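Local coordinates for malic enzyme (PDB 3NV9), which probably catalyses the oxidative decarboxylation of malate to pyruvate with NADP as hydride acceptor, and takes part in metronidazole activation in Entamoeba histolytica, at residues D467-Q470 / E471-N474; L8-L11 / E12-P16. All blocks are in the same frame, centred on the assembly; numbering follows the deposited sequence.

Both contacts are local: contact 1 is the start of helix 470-485, contact 2 the whole short helix 11-14, which packs farther along that helix, on Leu-477. They lie on the same side of the chain's centre, with about 15 Å between their own centres and about 4 Å between their nearest atoms. Helix 21-43 borders both. The N-terminal residues Gln-3 and Leu-4 connect them, giving backbone carbonyls to the amides of Asn-10 and Gln-470. Trp-60 of the second subunit meets Phe-468, Leu-473 and Leu-8, so both contacts touch the dimer interface. The side chain of Glu-12 ends about 10 Å from a bound sodium ion.

Contact 1: D467-Q470 / E471-N474; sequences DFPQ and ETLN
The ring of Phe-468 lies obliquely against Thr-472 and Leu-473, while one of its faces carries CD of Pro-469, offset toward the rim. Phe-42 of helix 21-43 and Trp-60 of the second subunit make edge-to-face pairs with the same ring, so the ring joins helix 21-43 to the second subunit. The setting is the N-terminus of helix 470-485, with Pro-469 at the N-cap position. Phe-468 points its ring at the first turn because CG stands anti to the backbone N (chi1 -172°). From there CZ comes within 3.6 Å of Thr-472 CG2, the two side chains crossing at about a right angle, and CE2 lies 3.7 Å from Leu-473 CD2. A large flat ring suits this place, since it can cover both the threonine methyl and the leucine branch. Proline is tolerated at the N-cap, where its missing N-H costs the helix no bond; it has no side-chain acceptor, and its contribution is its carbonyl. Thr-472 N bonds to Pro-469 O at 3.0 Å, coming from above the carbonyl plane (62° out of it), and Leu-473 N adds a weak, longer bond to the same oxygen. Gln-470 has a chain bent at chi2, which folds its amide forward over Leu-473 CB, where NE2 donates to Leu-4 O; a sulfate ion, probably from the crystallisation liquor, lies about 4 Å from this side chain. The first four-residue bond that is not weak runs from Asn-474 N to Gln-470 O, 3.0 Å long and nearly collinear with the carbonyl (C=O...N angle 164°).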
ATOM      1  N   ASP A 467      -0.919  23.435   8.622  1.00 26.77           N
ATOM      2  CA  ASP A 467       0.258  23.704   9.460  1.00 26.53           C
ATOM      3  C   ASP A 467      -0.014  23.135  10.813  1.00 25.95           C
ATOM      4  O   ASP A 467      -1.162  23.130  11.259  1.00 26.44           O
ATOM      5  CB  ASP A 467       0.528  25.206   9.637  1.00 27.11           C
ATOM      6  CG  ASP A 467       0.759  25.938   8.304  1.00 28.59           C
ATOM      7  OD1 ASP A 467       1.502  25.414   7.427  1.00 29.09           O
ATOM      8  OD2 ASP A 467       0.233  27.064   8.161  1.00 29.58           O
ATOM      9  N   PHE A 468       1.033  22.643  11.475  1.00 25.45           N
ATOM     10  CA  PHE A 468       0.898  22.074  12.801  1.00 24.02           C
ATOM     11  C   PHE A 468       0.752  23.183  13.830  1.00 24.48           C
ATOM     12  O   PHE A 468       1.457  24.165  13.741  1.00 23.23           O
ATOM     13  CB  PHE A 468       2.106  21.261  13.106  1.00 23.37           C
ATOM     14  CG  PHE A 468       1.992  20.476  14.369  1.00 22.35           C
ATOM     15  CD1 PHE A 468       1.331  19.260  14.380  1.00 17.39           C
ATOM     16  CD2 PHE A 468       2.595  20.928  15.535  1.00 21.92           C
ATOM     17  CE1 PHE A 468       1.220  18.524  15.532  1.00 18.10           C
ATOM     18  CE2 PHE A 468       2.491  20.185  16.722  1.00 22.87           C
ATOM     19  CZ  PHE A 468       1.783  18.965  16.704  1.00 21.07           C
ATOM     20  N   PRO A 469      -0.147  23.019  14.828  1.00 25.28           N
ATOM     21  CA  PRO A 469      -0.393  24.166  15.728  1.00 26.70           C
ATOM     22  C   PRO A 469       0.840  24.562  16.544  1.00 28.13           C
ATOM     23  O   PRO A 469       1.466  23.706  17.164  1.00 27.68           O
ATOM     24  CB  PRO A 469      -1.544  23.649  16.635  1.00 27.07           C
ATOM     25  CG  PRO A 469      -2.257  22.595  15.725  1.00 24.37           C
ATOM     26  CD  PRO A 469      -1.051  21.903  15.144  1.00 24.34           C
ATOM     27  N   GLN A 470       1.200  25.840  16.490  1.00 29.29           N
ATOM     28  CA  GLN A 470       2.238  26.395  17.332  1.00 31.53           C
ATOM     29  C   GLN A 470       1.989  26.089  18.820  1.00 31.99           C
ATOM     30  O   GLN A 470       2.929  25.761  19.546  1.00 32.28           O
ATOM     31  CB  GLN A 470       2.370  27.916  17.134  1.00 31.99           C
ATOM     32  CG  GLN A 470       3.479  28.476  17.998  1.00 34.92           C
ATOM     33  CD  GLN A 470       4.844  28.091  17.465  1.00 37.89           C
ATOM     34  OE1 GLN A 470       5.082  28.159  16.259  1.00 38.24           O
ATOM     35  NE2 GLN A 470       5.756  27.678  18.366  1.00 40.58           N
ATOM     36  N   GLU A 471       0.729  26.157  19.262  1.00 32.04           N
ATOM     37  CA  GLU A 471       0.380  25.895  20.655  1.00 32.60           C
ATOM     38  C   GLU A 471       0.865  24.474  21.076  1.00 31.94           C
ATOM     39  O   GLU A 471       1.226  24.215  22.230  1.00 31.01           O
ATOM     40  CB  GLU A 471      -1.160  26.090  20.836  1.00 33.83           C
ATOM     41  CG  GLU A 471      -1.773  25.809  22.216  1.00 39.85           C
ATOM     42  CD  GLU A 471      -3.104  26.623  22.536  1.00 48.52           C
ATOM     43  OE1 GLU A 471      -4.035  26.070  23.194  1.00 47.43           O
ATOM     44  OE2 GLU A 471      -3.208  27.828  22.175  1.00 52.43           O
ATOM     45  N   THR A 472       0.898  23.546  20.135  1.00 30.77           N
ATOM     46  CA  THR A 472       1.199  22.186  20.530  1.00 29.26           C
ATOM     47  C   THR A 472       2.691  22.018  20.616  1.00 29.25           C
ATOM     48  O   THR A 472       3.191  21.266  21.449  1.00 28.68           O
ATOM     49  CB  THR A 472       0.509  21.139  19.602  1.00 29.78           C
ATOM     50  OG1 THR A 472      -0.909  21.371  19.639  1.00 27.49           O
ATOM     51  CG2 THR A 472       0.824  19.656  20.066  1.00 25.25           C
ATOM     52  N   LEU A 473       3.393  22.768  19.781  1.00 29.09           N
ATOM     53  CA  LEU A 473       4.854  22.821  19.843  1.00 29.99           C
ATOM     54  C   LEU A 473       5.280  23.303  21.222  1.00 30.21           C
ATOM     55  O   LEU A 473       6.122  22.700  21.871  1.00 30.55           O
ATOM     56  CB  LEU A 473       5.433  23.755  18.743  1.00 28.74           C
ATOM     57  CG  LEU A 473       5.369  23.234  17.292  1.00 29.08           C
ATOM     58  CD1 LEU A 473       6.191  24.091  16.315  1.00 23.17           C
ATOM     59  CD2 LEU A 473       5.845  21.741  17.212  1.00 25.84           C
ATOM     60  N   ASN A 474       4.659  24.397  21.652  1.00 30.65           N
ATOM     61  CA  ASN A 474       4.987  25.060  22.907  1.00 30.06           C
ATOM     62  C   ASN A 474       4.693  24.103  24.030  1.00 30.09           C
ATOM     63  O   ASN A 474       5.474  24.022  24.931  1.00 30.74           O
ATOM     64  CB  ASN A 474       4.144  26.318  23.084  1.00 29.16           C
ATOM     65  CG  ASN A 474       4.442  27.409  22.056  1.00 27.21           C
ATOM     66  OD1 ASN A 474       3.647  28.331  21.907  1.00 27.91           O
ATOM     67  ND2 ASN A 474       5.578  27.352  21.395  1.00 27.34           N
TER

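Contact 2: L8-L11 / E12-P16; sequences LSNL and EECLP
A single, loosely bonded helical turn, residues 11-14, forms this contact, linking the N-terminal segment to the loop ahead of helix 21-43. The one bond across the contact that is not weak joins Cys-14 N to Leu-11 O at 2.9 Å, a three-residue step in which the N-H approaches from above the carbonyl plane, 61° out of it. Leu-15 N makes a weak bond to the same oxygen, and Asn-10 O likewise receives weak bonds from both Glu-13 N and Cys-14 N. Each of these two carbonyls is shared by two donors, as where a short helix mixes three- and four-residue steps. Beside the backbone, Leu-11 CG meets Leu-15 CD2 at 3.8 Å, the methyl lying obliquely against the branch point on the apolar side. Cysteine suits its place because its compact sulfur fits in a buried corner: SG lies 3.6 Å from Asn-10 ND2. The amide of Asn-10 stands between its own backbone N and carbonyl carbon (chi1 67°), from where OD1 accepts from Lys-5 N and ND2 donates to Gln-3 O, so its buried polar atoms are satisfied. Exposed Glu-13 bends at chi2 (83°), bringing OE1 alongside the Asn-10 carbonyl, 3.3 Å from Asn-10 C; both oxygens are acceptors and do not bond. A water donates to Ser-9 O at 2.8 Å and weakly accepts from Glu-12 N. Glutamate suits position 12, where its carboxylate forms salt bridges with Lys-28 and Arg-24 of helix 21-43; Leu-11 packs on Tyr-32 of that helix, while Leu-11, Cys-14 and Leu-15 all rest on Leu-477 of helix 470-485.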
ATOM      1  N   LEU A   8      11.210  23.849  13.319  1.00 25.48           N
ATOM      2  CA  LEU A   8      11.936  23.088  14.355  1.00 26.64           C
ATOM      3  C   LEU A   8      13.480  23.237  14.348  1.00 25.73           C
ATOM      4  O   LEU A   8      14.171  22.400  14.934  1.00 25.29           O
ATOM      5  CB  LEU A   8      11.590  21.596  14.268  1.00 25.33           C
ATOM      6  CG  LEU A   8      10.272  21.308  14.961  1.00 30.49           C
ATOM      7  CD1 LEU A   8       9.983  19.753  14.894  1.00 29.04           C
ATOM      8  CD2 LEU A   8      10.244  21.872  16.407  1.00 26.87           C
ATOM      9  N   SER A   9      13.990  24.257  13.654  1.00 25.70           N
ATOM     10  CA  SER A   9      15.460  24.517  13.518  1.00 26.08           C
ATOM     11  C   SER A   9      16.177  25.031  14.772  1.00 26.80           C
ATOM     12  O   SER A   9      17.401  25.007  14.831  1.00 27.42           O
ATOM     13  CB  SER A   9      15.735  25.507  12.358  1.00 25.94           C
ATOM     14  OG  SER A   9      14.790  26.591  12.411  1.00 26.70           O
ATOM     15  N   ASN A  10      15.436  25.492  15.776  1.00 27.48           N
ATOM     16  CA  ASN A  10      16.038  26.217  16.872  1.00 28.50           C
ATOM     17  C   ASN A  10      15.728  25.576  18.217  1.00 29.35           C
ATOM     18  O   ASN A  10      15.563  26.274  19.226  1.00 29.73           O
ATOM     19  CB  ASN A  10      15.560  27.671  16.867  1.00 28.02           C
ATOM     20  CG  ASN A  10      14.055  27.810  17.184  1.00 29.12           C
ATOM     21  OD1 ASN A  10      13.231  26.931  16.852  1.00 31.41           O
ATOM     22  ND2 ASN A  10      13.688  28.941  17.810  1.00 28.07           N
ATOM     23  N   LEU A  11      15.636  24.253  18.232  1.00 29.21           N
ATOM     24  CA  LEU A  11      15.308  23.565  19.471  1.00 29.57           C
ATOM     25  C   LEU A  11      16.398  23.788  20.531  1.00 29.68           C
ATOM     26  O   LEU A  11      16.067  24.060  21.672  1.00 28.99           O
ATOM     27  CB  LEU A  11      15.044  22.072  19.260  1.00 28.07           C
ATOM     28  CG  LEU A  11      14.936  21.277  20.572  1.00 29.52           C
ATOM     29  CD1 LEU A  11      13.641  21.513  21.301  1.00 28.01           C
ATOM     30  CD2 LEU A  11      15.116  19.784  20.305  1.00 29.18           C
ATOM     31  N   GLU A  12      17.664  23.662  20.135  1.00 30.02           N
ATOM     32  CA  GLU A  12      18.812  23.909  21.003  1.00 32.23           C
ATOM     33  C   GLU A  12      18.671  25.194  21.834  1.00 32.36           C
ATOM     34  O   GLU A  12      18.882  25.178  23.060  1.00 33.02           O
ATOM     35  CB  GLU A  12      20.138  23.903  20.216  1.00 31.73           C
ATOM     36  CG  GLU A  12      20.463  22.568  19.483  1.00 35.81           C
ATOM     37  CD  GLU A  12      20.790  21.362  20.398  1.00 40.61           C
ATOM     38  OE1 GLU A  12      21.350  21.543  21.510  1.00 42.09           O
ATOM     39  OE2 GLU A  12      20.508  20.207  19.978  1.00 41.28           O
ATOM     40  N   GLU A  13      18.250  26.265  21.185  1.00 32.17           N
ATOM     41  CA  GLU A  13      18.122  27.588  21.815  1.00 33.39           C
ATOM     42  C   GLU A  13      16.879  27.692  22.684  1.00 33.02           C
ATOM     43  O   GLU A  13      16.797  28.554  23.545  1.00 32.02           O
ATOM     44  CB  GLU A  13      18.110  28.687  20.744  1.00 32.70           C
ATOM     45  CG  GLU A  13      19.382  28.715  19.859  1.00 38.80           C
ATOM     46  CD  GLU A  13      19.391  27.703  18.650  1.00 43.75           C
ATOM     47  OE1 GLU A  13      18.779  26.610  18.681  1.00 44.67           O
ATOM     48  OE2 GLU A  13      20.049  27.997  17.637  1.00 49.01           O
ATOM     49  N   CYS A  14      15.885  26.836  22.437  1.00 33.47           N
ATOM     50  CA  CYS A  14      14.653  26.862  23.228  1.00 33.70           C
ATOM     51  C   CYS A  14      14.790  26.017  24.484  1.00 34.24           C
ATOM     52  O   CYS A  14      13.929  26.038  25.358  1.00 33.99           O
ATOM     53  CB  CYS A  14      13.453  26.390  22.396  1.00 33.71           C
ATOM     54  SG  CYS A  14      13.085  27.486  20.993  1.00 35.33           S
ATOM     55  N   LEU A  15      15.860  25.232  24.540  1.00 34.53           N
ATOM     56  CA  LEU A  15      16.181  24.467  25.725  1.00 35.06           C
ATOM     57  C   LEU A  15      17.029  25.380  26.599  1.00 35.70           C
ATOM     58  O   LEU A  15      18.062  25.928  26.155  1.00 34.82           O
ATOM     59  CB  LEU A  15      16.917  23.176  25.376  1.00 34.82           C
ATOM     60  CG  LEU A  15      16.240  21.797  25.279  1.00 33.72           C
ATOM     61  CD1 LEU A  15      14.754  21.778  25.455  1.00 30.24           C
ATOM     62  CD2 LEU A  15      16.634  21.119  24.020  1.00 30.63           C
ATOM     63  N   PRO A  16      16.560  25.591  27.828  1.00 36.35           N
ATOM     64  CA  PRO A  16      17.183  26.538  28.764  1.00 37.60           C
ATOM     65  C   PRO A  16      18.681  26.329  28.968  1.00 39.12           C
ATOM     66  O   PRO A  16      19.155  25.188  29.126  1.00 38.64           O
ATOM     67  CB  PRO A  16      16.418  26.290  30.062  1.00 37.90           C
ATOM     68  CG  PRO A  16      15.048  25.802  29.590  1.00 37.33           C
ATOM     69  CD  PRO A  16      15.281  25.049  28.319  1.00 35.21           C
TER
HETATM   70  O   HOH W   1      18.566  23.541  16.949  1.00 35.96           O